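Alr1010 protein (Nostoc, PDB 3URG) probably binds calcium, acting as a small calcium-binding protein of a cyanobacterium. Local coordinates at residues R30-R33 against I34-I38; K70-R73 against K74-T77; D124-D127 against D128-E131; L137-A141 against R142-F146. All blocks are in the same frame, centred on the assembly; numbering follows the deposited sequence.

Interaction 1: R30-R33 against I34-I38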
loop_
_atom_site.group_PDB
_atom_site.type_symbol
_atom_site.label_atom_id
_atom_site.label_comp_id
_atom_site.label_asym_id
_atom_site.label_seq_id
_atom_site.Cartn_x
_atom_site.Cartn_y
_atom_site.Cartn_z
ATOM N N ARG A 30 5.346 -14.425 -5.127
ATOM C CA ARG A 30 4.389 -13.485 -4.541
ATOM C C ARG A 30 3.014 -14.155 -4.350
ATOM O O ARG A 30 2.361 -13.978 -3.317
ATOM C CB ARG A 30 4.271 -12.216 -5.389
ATOM C CG ARG A 30 5.591 -11.427 -5.545
ATOM C CD ARG A 30 5.374 -9.967 -6.001
ATOM N NE ARG A 30 6.652 -9.343 -6.362
ATOM C CZ ARG A 30 7.487 -8.801 -5.480
ATOM N NH1 ARG A 30 7.158 -8.783 -4.195
ATOM N NH2 ARG A 30 8.650 -8.284 -5.871
ATOM N N GLU A 31 2.591 -14.936 -5.339
ATOM C CA GLU A 31 1.327 -15.665 -5.240
ATOM C C GLU A 31 1.300 -16.575 -4.011
ATOM O O GLU A 31 0.323 -16.599 -3.271
ATOM C CB GLU A 31 1.059 -16.478 -6.519
ATOM C CG GLU A 31 0.878 -15.618 -7.782
ATOM C CD GLU A 31 -0.481 -14.935 -7.853
ATOM O OE1 GLU A 31 -1.391 -15.293 -7.066
ATOM O OE2 GLU A 31 -0.641 -14.041 -8.707
ATOM N N HIS A 32 2.369 -17.333 -3.791
ATOM C CA HIS A 32 2.410 -18.238 -2.638
ATOM C C HIS A 32 2.288 -17.450 -1.339
ATOM O O HIS A 32 1.561 -17.837 -0.427
ATOM C CB HIS A 32 3.714 -19.039 -2.624
ATOM C CG HIS A 32 3.838 -19.980 -1.467
ATOM N ND1 HIS A 32 3.092 -21.134 -1.363
ATOM C CD2 HIS A 32 4.642 -19.954 -0.376
ATOM C CE1 HIS A 32 3.420 -21.769 -0.251
ATOM N NE2 HIS A 32 4.354 -21.070 0.368
ATOM N N ARG A 33 3.017 -16.345 -1.261
ATOM C CA ARG A 33 3.041 -15.549 -0.044
ATOM C C ARG A 33 1.673 -14.911 0.199
ATOM O O ARG A 33 1.171 -14.891 1.326
ATOM C CB ARG A 33 4.130 -14.479 -0.125
ATOM C CG ARG A 33 4.185 -13.577 1.088
ATOM C CD ARG A 33 5.534 -12.860 1.177
ATOM N NE ARG A 33 5.851 -12.101 -0.032
ATOM C CZ ARG A 33 6.880 -12.376 -0.827
ATOM N NH1 ARG A 33 7.683 -13.391 -0.534
ATOM N NH2 ARG A 33 7.109 -11.643 -1.909
ATOM N N ILE A 34 1.065 -14.390 -0.861
ATOM C CA ILE A 34 -0.261 -13.789 -0.725
ATOM C C ILE A 34 -1.273 -14.830 -0.252
ATOM O O ILE A 34 -2.085 -14.569 0.638
ATOM C CB ILE A 34 -0.744 -13.182 -2.047
ATOM C CG1 ILE A 34 0.044 -11.901 -2.352
ATOM C CG2 ILE A 34 -2.256 -12.899 -1.983
ATOM C CD1 ILE A 34 -0.099 -11.435 -3.779
ATOM N N GLU A 35 -1.223 -16.010 -0.862
ATOM C CA GLU A 35 -2.127 -17.098 -0.508
ATOM C C GLU A 35 -1.997 -17.535 0.956
ATOM O O GLU A 35 -3.003 -17.704 1.656
ATOM C CB GLU A 35 -1.863 -18.310 -1.413
ATOM C CG GLU A 35 -2.560 -19.571 -0.942
ATOM C CD GLU A 35 -2.236 -20.779 -1.814
ATOM O OE1 GLU A 35 -1.951 -21.855 -1.252
ATOM O OE2 GLU A 35 -2.255 -20.645 -3.056
ATOM N N THR A 36 -0.761 -17.722 1.416
ATOM C CA THR A 36 -0.527 -18.413 2.680
ATOM C C THR A 36 -0.351 -17.480 3.868
ATOM O O THR A 36 -0.545 -17.891 5.016
ATOM C CB THR A 36 0.692 -19.388 2.594
ATOM O OG1 THR A 36 1.899 -18.642 2.409
ATOM C CG2 THR A 36 0.524 -20.335 1.445
ATOM N N GLU A 37 0.040 -16.250 3.588
ATOM C CA GLU A 37 0.344 -15.268 4.615
ATOM C C GLU A 37 -0.728 -14.207 4.684
ATOM O O GLU A 37 -0.995 -13.735 5.730
ATOM C CB GLU A 37 1.736 -14.675 4.443
ATOM C CG GLU A 37 2.792 -15.717 4.264
ATOM C CD GLU A 37 4.178 -15.211 4.498
ATOM O OE1 GLU A 37 4.321 -14.206 5.181
ATOM O OE2 GLU A 37 5.134 -15.821 3.999
ATOM N N ILE A 38 -1.363 -13.892 3.575
ATOM C CA ILE A 38 -2.257 -12.759 3.517
ATOM C C ILE A 38 -3.765 -12.858 3.372
ATOM O O ILE A 38 -4.501 -12.007 3.893
ATOM C CB ILE A 38 -1.847 -11.796 2.381
ATOM C CG1 ILE A 38 -0.375 -11.446 2.449
ATOM C CG2 ILE A 38 -2.680 -10.567 2.398
ATOM C CD1 ILE A 38 0.085 -10.609 1.332
HETATM O O HOH W 1 1.033 -22.122 -2.871
#

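Interaction 2: K70-R73 against K74-T77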
loop_
_atom_site.group_PDB
_atom_site.type_symbol
_atom_site.label_atom_id
_atom_site.label_comp_id
_atom_site.label_asym_id
_atom_site.label_seq_id
_atom_site.Cartn_x
_atom_site.Cartn_y
_atom_site.Cartn_z
ATOM N N LYS A 70 1.189 13.291 -5.012
ATOM C CA LYS A 70 -0.067 13.885 -4.590
ATOM C C LYS A 70 -0.700 14.594 -5.785
ATOM O O LYS A 70 -0.237 15.659 -6.214
ATOM C CB LYS A 70 0.170 14.849 -3.424
ATOM C CG LYS A 70 -1.083 15.545 -2.909
ATOM C CD LYS A 70 -0.774 16.374 -1.664
ATOM C CE LYS A 70 -1.523 17.696 -1.665
ATOM N NZ LYS A 70 -2.995 17.541 -1.521
ATOM N N LYS A 71 -1.750 13.985 -6.329
ATOM C CA LYS A 71 -2.343 14.429 -7.592
ATOM C C LYS A 71 -3.499 15.416 -7.397
ATOM O O LYS A 71 -4.303 15.273 -6.475
ATOM C CB LYS A 71 -2.844 13.214 -8.379
ATOM C CG LYS A 71 -1.786 12.158 -8.665
ATOM C CD LYS A 71 -2.431 10.925 -9.308
ATOM C CE LYS A 71 -1.395 9.842 -9.559
ATOM N NZ LYS A 71 -2.003 8.603 -10.113
ATOM N N SER A 72 -3.591 16.413 -8.271
ATOM C CA SER A 72 -4.765 17.293 -8.272
ATOM C C SER A 72 -5.528 17.179 -9.588
ATOM O O SER A 72 -5.162 17.802 -10.590
ATOM C CB SER A 72 -4.378 18.748 -8.013
ATOM O OG SER A 72 -5.474 19.602 -8.293
ATOM N N ARG A 73 -6.591 16.383 -9.573
ATOM C CA ARG A 73 -7.386 16.139 -10.767
ATOM C C ARG A 73 -7.941 17.451 -11.317
ATOM O O ARG A 73 -7.984 17.664 -12.525
ATOM C CB ARG A 73 -8.526 15.179 -10.428
ATOM C CG ARG A 73 -9.179 14.528 -11.627
ATOM C CD ARG A 73 -10.369 13.686 -11.192
ATOM N NE ARG A 73 -10.923 12.890 -12.285
ATOM C CZ ARG A 73 -10.835 11.566 -12.358
ATOM N NH1 ARG A 73 -10.219 10.893 -11.394
ATOM N NH2 ARG A 73 -11.368 10.916 -13.389
ATOM N N LYS A 74 -8.358 18.340 -10.427
ATOM C CA LYS A 74 -9.004 19.573 -10.858
ATOM C C LYS A 74 -8.088 20.476 -11.676
ATOM O O LYS A 74 -8.546 21.214 -12.536
ATOM C CB LYS A 74 -9.562 20.349 -9.662
ATOM C CG LYS A 74 -10.900 19.838 -9.142
ATOM C CD LYS A 74 -11.640 20.939 -8.374
ATOM C CE LYS A 74 -12.990 20.462 -7.847
ATOM N NZ LYS A 74 -12.849 19.437 -6.772
ATOM N N THR A 75 -6.791 20.426 -11.419
ATOM C CA THR A 75 -5.896 21.359 -12.091
ATOM C C THR A 75 -4.928 20.641 -13.014
ATOM O O THR A 75 -4.103 21.276 -13.672
ATOM C CB THR A 75 -5.121 22.224 -11.077
ATOM O OG1 THR A 75 -4.422 21.371 -10.161
ATOM C CG2 THR A 75 -6.086 23.112 -10.300
ATOM N N SER A 76 -5.056 19.317 -13.070
ATOM C CA SER A 76 -4.150 18.471 -13.833
ATOM C C SER A 76 -2.704 18.698 -13.394
ATOM O O SER A 76 -1.805 18.817 -14.220
ATOM C CB SER A 76 -4.298 18.711 -15.345
ATOM O OG SER A 76 -5.621 18.432 -15.801
ATOM N N THR A 77 -2.474 18.763 -12.092
ATOM C CA THR A 77 -1.103 18.918 -11.623
ATOM C C THR A 77 -0.740 17.854 -10.604
ATOM O O THR A 77 -1.612 17.195 -10.036
ATOM C CB THR A 77 -0.832 20.331 -11.042
ATOM O OG1 THR A 77 -1.760 20.610 -9.990
ATOM C CG2 THR A 77 -0.970 21.396 -12.134
HETATM O O HOH W 2 -8.367 18.283 -7.597
#

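Interaction 3: D124-D127 against D128-E131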
loop_
_atom_site.group_PDB
_atom_site.type_symbol
_atom_site.label_atom_id
_atom_site.label_comp_id
_atom_site.label_asym_id
_atom_site.label_seq_id
_atom_site.Cartn_x
_atom_site.Cartn_y
_atom_site.Cartn_z
ATOM N N ASP A 124 15.047 4.035 0.440
ATOM C CA ASP A 124 16.015 3.241 1.197
ATOM C C ASP A 124 15.453 2.468 2.379
ATOM O O ASP A 124 16.046 2.472 3.456
ATOM C CB ASP A 124 17.152 4.131 1.699
ATOM C CG ASP A 124 18.213 4.347 0.660
ATOM O OD1 ASP A 124 17.874 4.845 -0.433
ATOM O OD2 ASP A 124 19.388 4.012 0.936
ATOM N N VAL A 125 14.329 1.789 2.187
ATOM C CA VAL A 125 13.748 1.006 3.279
ATOM C C VAL A 125 14.332 -0.405 3.396
ATOM O O VAL A 125 15.004 -0.891 2.483
ATOM C CB VAL A 125 12.225 0.899 3.149
ATOM C CG1 VAL A 125 11.589 2.263 3.345
ATOM C CG2 VAL A 125 11.850 0.313 1.800
ATOM N N ASP A 126 14.070 -1.061 4.526
ATOM C CA ASP A 126 14.571 -2.419 4.741
ATOM C C ASP A 126 13.854 -3.397 3.820
ATOM O O ASP A 126 12.792 -3.088 3.275
ATOM C CB ASP A 126 14.411 -2.853 6.199
ATOM C CG ASP A 126 12.960 -2.982 6.618
ATOM O OD1 ASP A 126 12.694 -3.586 7.680
ATOM O OD2 ASP A 126 12.084 -2.483 5.889
ATOM N N ASP A 127 14.439 -4.578 3.665
ATOM C CA ASP A 127 13.959 -5.555 2.701
ATOM C C ASP A 127 12.497 -5.944 2.873
ATOM O O ASP A 127 11.777 -6.076 1.889
ATOM C CB ASP A 127 14.829 -6.808 2.751
ATOM C CG ASP A 127 16.209 -6.568 2.192
ATOM O OD1 ASP A 127 16.389 -5.535 1.508
ATOM O OD2 ASP A 127 17.101 -7.414 2.430
ATOM N N ASP A 128 12.061 -6.140 4.112
ATOM C CA ASP A 128 10.693 -6.607 4.345
ATOM C C ASP A 128 9.657 -5.548 3.980
ATOM O O ASP A 128 8.565 -5.868 3.508
ATOM C CB ASP A 128 10.523 -7.059 5.794
ATOM C CG ASP A 128 11.355 -8.298 6.116
ATOM O OD1 ASP A 128 11.663 -9.064 5.170
ATOM O OD2 ASP A 128 11.704 -8.499 7.301
ATOM N N THR A 129 9.996 -4.281 4.198
ATOM C CA THR A 129 9.059 -3.199 3.886
ATOM C C THR A 129 8.921 -3.118 2.376
ATOM O O THR A 129 7.808 -3.067 1.830
ATOM C CB THR A 129 9.568 -1.833 4.438
ATOM O OG1 THR A 129 9.560 -1.864 5.867
ATOM C CG2 THR A 129 8.694 -0.683 3.973
ATOM N N GLN A 130 10.070 -3.100 1.703
ATOM C CA GLN A 130 10.093 -3.077 0.248
ATOM C C GLN A 130 9.295 -4.250 -0.340
ATOM O O GLN A 130 8.527 -4.082 -1.287
ATOM C CB GLN A 130 11.540 -3.128 -0.231
ATOM C CG GLN A 130 11.722 -3.545 -1.673
ATOM C CD GLN A 130 13.096 -4.153 -1.919
ATOM O OE1 GLN A 130 14.048 -3.446 -2.258
ATOM N NE2 GLN A 130 13.206 -5.471 -1.738
ATOM N N GLU A 131 9.493 -5.444 0.213
ATOM C CA GLU A 131 8.770 -6.619 -0.269
ATOM C C GLU A 131 7.247 -6.470 -0.151
ATOM O O GLU A 131 6.509 -6.756 -1.104
ATOM C CB GLU A 131 9.241 -7.863 0.481
ATOM C CG GLU A 131 8.582 -9.151 0.013
ATOM C CD GLU A 131 9.142 -10.351 0.738
ATOM O OE1 GLU A 131 8.551 -10.752 1.761
ATOM O OE2 GLU A 131 10.182 -10.881 0.288
HETATM O O HOH W 3 13.653 -6.300 6.655
#

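Interaction 4: L137-A141 against R142-F146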
loop_
_atom_site.group_PDB
_atom_site.type_symbol
_atom_site.label_atom_id
_atom_site.label_comp_id
_atom_site.label_asym_id
_atom_site.label_seq_id
_atom_site.Cartn_x
_atom_site.Cartn_y
_atom_site.Cartn_z
ATOM N N LEU A 137 1.691 -3.688 -4.824
ATOM C CA LEU A 137 1.772 -3.228 -6.210
ATOM C C LEU A 137 1.527 -4.370 -7.209
ATOM O O LEU A 137 0.872 -4.187 -8.240
ATOM C CB LEU A 137 3.129 -2.566 -6.470
ATOM C CG LEU A 137 3.334 -1.278 -5.665
ATOM C CD1 LEU A 137 4.724 -0.671 -5.894
ATOM C CD2 LEU A 137 2.240 -0.283 -6.022
ATOM N N TYR A 138 2.046 -5.553 -6.892
ATOM C CA TYR A 138 1.826 -6.719 -7.737
ATOM C C TYR A 138 0.348 -7.119 -7.793
ATOM O O TYR A 138 -0.197 -7.372 -8.864
ATOM C CB TYR A 138 2.681 -7.896 -7.246
ATOM C CG TYR A 138 2.311 -9.220 -7.889
ATOM C CD1 TYR A 138 1.503 -10.134 -7.225
ATOM C CD2 TYR A 138 2.796 -9.566 -9.151
ATOM C CE1 TYR A 138 1.156 -11.354 -7.814
ATOM C CE2 TYR A 138 2.464 -10.784 -9.738
ATOM C CZ TYR A 138 1.640 -11.669 -9.068
ATOM O OH TYR A 138 1.308 -12.882 -9.653
ATOM N N TRP A 139 -0.288 -7.190 -6.629
ATOM C CA TRP A 139 -1.712 -7.500 -6.537
ATOM C C TRP A 139 -2.540 -6.585 -7.454
ATOM O O TRP A 139 -3.418 -7.049 -8.191
ATOM C CB TRP A 139 -2.143 -7.380 -5.064
ATOM C CG TRP A 139 -3.624 -7.424 -4.769
ATOM C CD1 TRP A 139 -4.489 -6.372 -4.783
ATOM C CD2 TRP A 139 -4.384 -8.562 -4.337
ATOM N NE1 TRP A 139 -5.749 -6.791 -4.417
ATOM C CE2 TRP A 139 -5.705 -8.128 -4.131
ATOM C CE3 TRP A 139 -4.075 -9.913 -4.118
ATOM C CZ2 TRP A 139 -6.720 -8.996 -3.729
ATOM C CZ3 TRP A 139 -5.081 -10.764 -3.712
ATOM C CH2 TRP A 139 -6.384 -10.305 -3.523
ATOM N N LEU A 140 -2.239 -5.289 -7.427
ATOM C CA LEU A 140 -2.984 -4.316 -8.236
ATOM C C LEU A 140 -2.682 -4.503 -9.720
ATOM O O LEU A 140 -3.583 -4.521 -10.550
ATOM C CB LEU A 140 -2.621 -2.894 -7.808
ATOM C CG LEU A 140 -3.120 -2.524 -6.411
ATOM C CD1 LEU A 140 -2.585 -1.169 -5.975
ATOM C CD2 LEU A 140 -4.639 -2.539 -6.387
ATOM N N ALA A 141 -1.403 -4.667 -10.036
ATOM C CA ALA A 141 -0.967 -4.902 -11.406
ATOM C C ALA A 141 -1.657 -6.127 -12.012
ATOM O O ALA A 141 -1.929 -6.171 -13.215
ATOM C CB ALA A 141 0.540 -5.077 -11.444
ATOM N N ARG A 142 -1.934 -7.131 -11.186
ATOM C CA ARG A 142 -2.546 -8.349 -11.698
ATOM C C ARG A 142 -4.033 -8.126 -11.938
ATOM O O ARG A 142 -4.707 -8.949 -12.566
ATOM C CB ARG A 142 -2.315 -9.541 -10.743
ATOM C CG ARG A 142 -0.907 -10.123 -10.785
ATOM C CD ARG A 142 -0.660 -10.894 -12.078
ATOM N NE ARG A 142 -1.566 -12.033 -12.179
ATOM C CZ ARG A 142 -1.729 -12.759 -13.274
ATOM N NH1 ARG A 142 -1.039 -12.467 -14.372
ATOM N NH2 ARG A 142 -2.586 -13.774 -13.269
ATOM N N GLY A 143 -4.552 -7.011 -11.449
ATOM C CA GLY A 143 -5.965 -6.731 -11.612
ATOM C C GLY A 143 -6.818 -7.381 -10.540
ATOM O O GLY A 143 -8.035 -7.458 -10.672
ATOM N N TYR A 144 -6.189 -7.855 -9.471
ATOM C CA TYR A 144 -6.945 -8.469 -8.385
ATOM C C TYR A 144 -7.691 -7.391 -7.610
ATOM O O TYR A 144 -7.207 -6.276 -7.470
ATOM C CB TYR A 144 -6.026 -9.238 -7.423
ATOM C CG TYR A 144 -5.218 -10.348 -8.071
ATOM C CD1 TYR A 144 -5.680 -11.002 -9.206
ATOM C CD2 TYR A 144 -3.998 -10.749 -7.534
ATOM C CE1 TYR A 144 -4.946 -12.013 -9.797
ATOM C CE2 TYR A 144 -3.254 -11.759 -8.124
ATOM C CZ TYR A 144 -3.736 -12.385 -9.254
ATOM O OH TYR A 144 -3.005 -13.394 -9.843
ATOM N N LYS A 145 -8.861 -7.733 -7.088
ATOM C CA LYS A 145 -9.560 -6.824 -6.187
ATOM C C LYS A 145 -10.221 -7.603 -5.064
ATOM O O LYS A 145 -10.489 -8.793 -5.205
ATOM C CB LYS A 145 -10.579 -5.961 -6.941
ATOM C CG LYS A 145 -11.157 -6.609 -8.173
ATOM C CD LYS A 145 -11.900 -5.590 -9.034
ATOM C CE LYS A 145 -12.520 -6.247 -10.265
ATOM N NZ LYS A 145 -13.238 -5.260 -11.125
ATOM N N PHE A 146 -10.463 -6.933 -3.943
ATOM C CA PHE A 146 -10.980 -7.609 -2.763
ATOM C C PHE A 146 -12.274 -8.363 -3.090
ATOM O O PHE A 146 -13.163 -7.783 -3.701
ATOM C CB PHE A 146 -11.212 -6.597 -1.647
ATOM C CG PHE A 146 -9.962 -5.850 -1.236
ATOM C CD1 PHE A 146 -8.745 -6.514 -1.121
ATOM C CD2 PHE A 146 -10.008 -4.496 -0.959
ATOM C CE1 PHE A 146 -7.590 -5.827 -0.742
ATOM C CE2 PHE A 146 -8.850 -3.801 -0.573
ATOM C CZ PHE A 146 -7.645 -4.475 -0.471
HETATM O O HOH W 4 -7.887 -4.712 -4.033
#

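Interaction 1: R30-R33 against I34-I38
Thr36 reaches back one turn to His32 in the middle of the N-terminal alpha-helix 28-39, and the two residues meet through both backbone and side chain. The carbonyl oxygen His32 O takes two bonds: Thr36 N lies 3.0 Å from His32 O on one face of the carbonyl plane, and the hydroxyl Thr36 OG1 approaches from the other face. Thr36 OG1 sits between its own backbone N and carbonyl carbon (chi1 66°), which turns the hydroxyl back to that oxygen and sends the methyl over the imidazole. Thr36 CG2 is 4.0 Å from the centroid of the His32 ring, a CH-pi contact over the face but offset to the rim. At the ring edge His32 ND1 meets a water, which also gives a weak bond to Glu35 OE1.

Overlapping i to i+4 bonds continue the pattern along the helix, Ile34 N to Arg30 O at 2.8 Å and Glu37 N to Arg33 O at 2.9 Å; the helix widens into a pi-type turn over 34-38, within which Glu37 lies. The charged ends look elsewhere: Arg30 and Arg33 each form a salt bridge with Asp135 of helix 127-141, and Glu31 OE2 bonds to the hydroxyls of Tyr138 and Tyr144. Arg33 therefore offers Glu37 its aliphatic part, the planes of guanidinium and carboxylate standing 82° apart, with Arg33 CG 3.8 Å from Glu37 CD.

Interaction 2: K70-R73 against K74-T77
Ser72 and Thr77 form an antiparallel hydrogen-bonded pair where strand 64-72 turns back into strand 77-86, with Ser72 N 2.8 Å from Thr77 O and the return bond from Thr77 N to Ser72 O longer at 3.2 Å. Ser72 O also accepts from Thr75 N, which comes from well above the carbonyl plane, on the face opposite to Thr77 N, so one oxygen pins two points of the turn. A weak bond from Ser76 N to Arg73 O lies across the tip.

The hydroxyls of the turn are linked in a row. Ser72 OG stands 2.8 Å from Thr75 OG1, and Thr75 OG1 in turn is 2.8 Å from Thr77 OG1; in each pair either oxygen could be the donor. Ser72 reaches this row with OG anti to its backbone N (chi1 168°), swinging over the turn beside its own carbonyl carbon, whereas the two threonines bring OG1 in from the position between N and C. The CB of Ser72 rests against the same oxygens, 3.4 Å from Thr75 OG1. A water links Ser72 OG to the backbone of the turn, accepting from Lys74 N at 2.8 Å.

Backbone angles at Ser76 are left-handed helical (phi 56°, psi 44°), and both Ser76 and Thr77 face Ser72: this is a beta-hairpin turn closed by a G1 beta bulge, at the exposed end of two neighbouring strands of the antiparallel sheet.

Interaction 3: D124-D127 against D128-E131
Asp126 OD2 is gripped twice by Thr129, through its hydroxyl and its backbone N-H, and this makes Asp126 the N-cap of helix 127-141. The hydroxyl bond is the shorter, Thr129 OG1 lying 2.6 Å from Asp126 OD2 and using the syn lone pair of that oxygen. Thr129 N meets the same oxygen from above the carboxylate plane, 3.2 Å from Asp126 OD2. The aspartate is able to turn back onto the helix because its CG sits between the backbone N and the carbonyl carbon (chi1 66°). Its negative charge then lies at the start of the helix, where the dipole would be expected to stabilise it.

The other carboxylate oxygen, Asp126 OD1, receives a weak bond from a water that itself accepts from Asp128 N at 3.0 Å. The first turn closes in the regular way: Gln130 N points almost straight at Asp126 O (N-H...O 179°), and Glu131 N bonds to Asp127 O at 2.9 Å.

Val125 and Thr129 cross at about a right angle, their methyl groups meeting beside the cap. Both side chains touch Phe64 of strand 64-72, and Thr129 OG1 also takes a bond from Glu61 N, next to Leu60 of the sodium site. Within the apolar patch Val125 CB lies 4.0 Å from Thr129 CG2, and Val125 CG2 is 4.0 Å from Gln130 CB.

Interaction 4: L137-A141 against R142-F146
Tyr144 folds back over Trp139 as the chain leaves helix 127-141, its CB set down over the centre of the indole's six-membered ring. Tyr144 CB sits 3.6 Å from the centroid of that ring of Trp139, a CH-pi contact over the face, and the phenol turns its edge to that face in a T-shaped pair with planes 72° apart. Farther along, Phe146 CD1 approaches Trp139 CZ2 at 4.1 Å and completes the aromatic cluster.

A second bump is Arg142 CG, lying over the Tyr138 ring, 3.4 Å from Tyr138 CZ. Bends at chi2 and chi3 lay the arginine alongside this ring, its guanidinium only 14° from parallel. Arg142 CB covers a face of the Tyr144 ring, and Arg142 NE bonds to Tyr144 OH at 3.1 Å; both phenol hydroxyls share Glu31 of helix 28-39, while Arg142 NH1 reaches Val24 O.

The reversal rests on Gly143, with positive phi (85°). Tyr144 N bonds to Trp139 O at 3.2 Å and Gly143 N to Leu140 O at 2.8 Å: a Schellman motif ending the C-terminal helix.

In the fold
Following the chain from the N terminus, interaction 1 lies within helix 28-39, interaction 2 closes the hairpin between strands 64-72 and 77-86, interaction 3 starts helix 127-141 and interaction 4 ends it. All four are local and come in series, so none nests in or crosses another. Interactions 1 and 4 touch directly, through Glu31 and the tyrosine hydroxyls and through Ile34 packed on Trp139, tying the first helix to the end of the last. Interaction 1 meets interaction 3 more loosely, by a long, weak ion pair between Arg33 and Glu131. Interaction 2 stands apart at the sheet's far end, its centre about 35 Å from that of interaction 1.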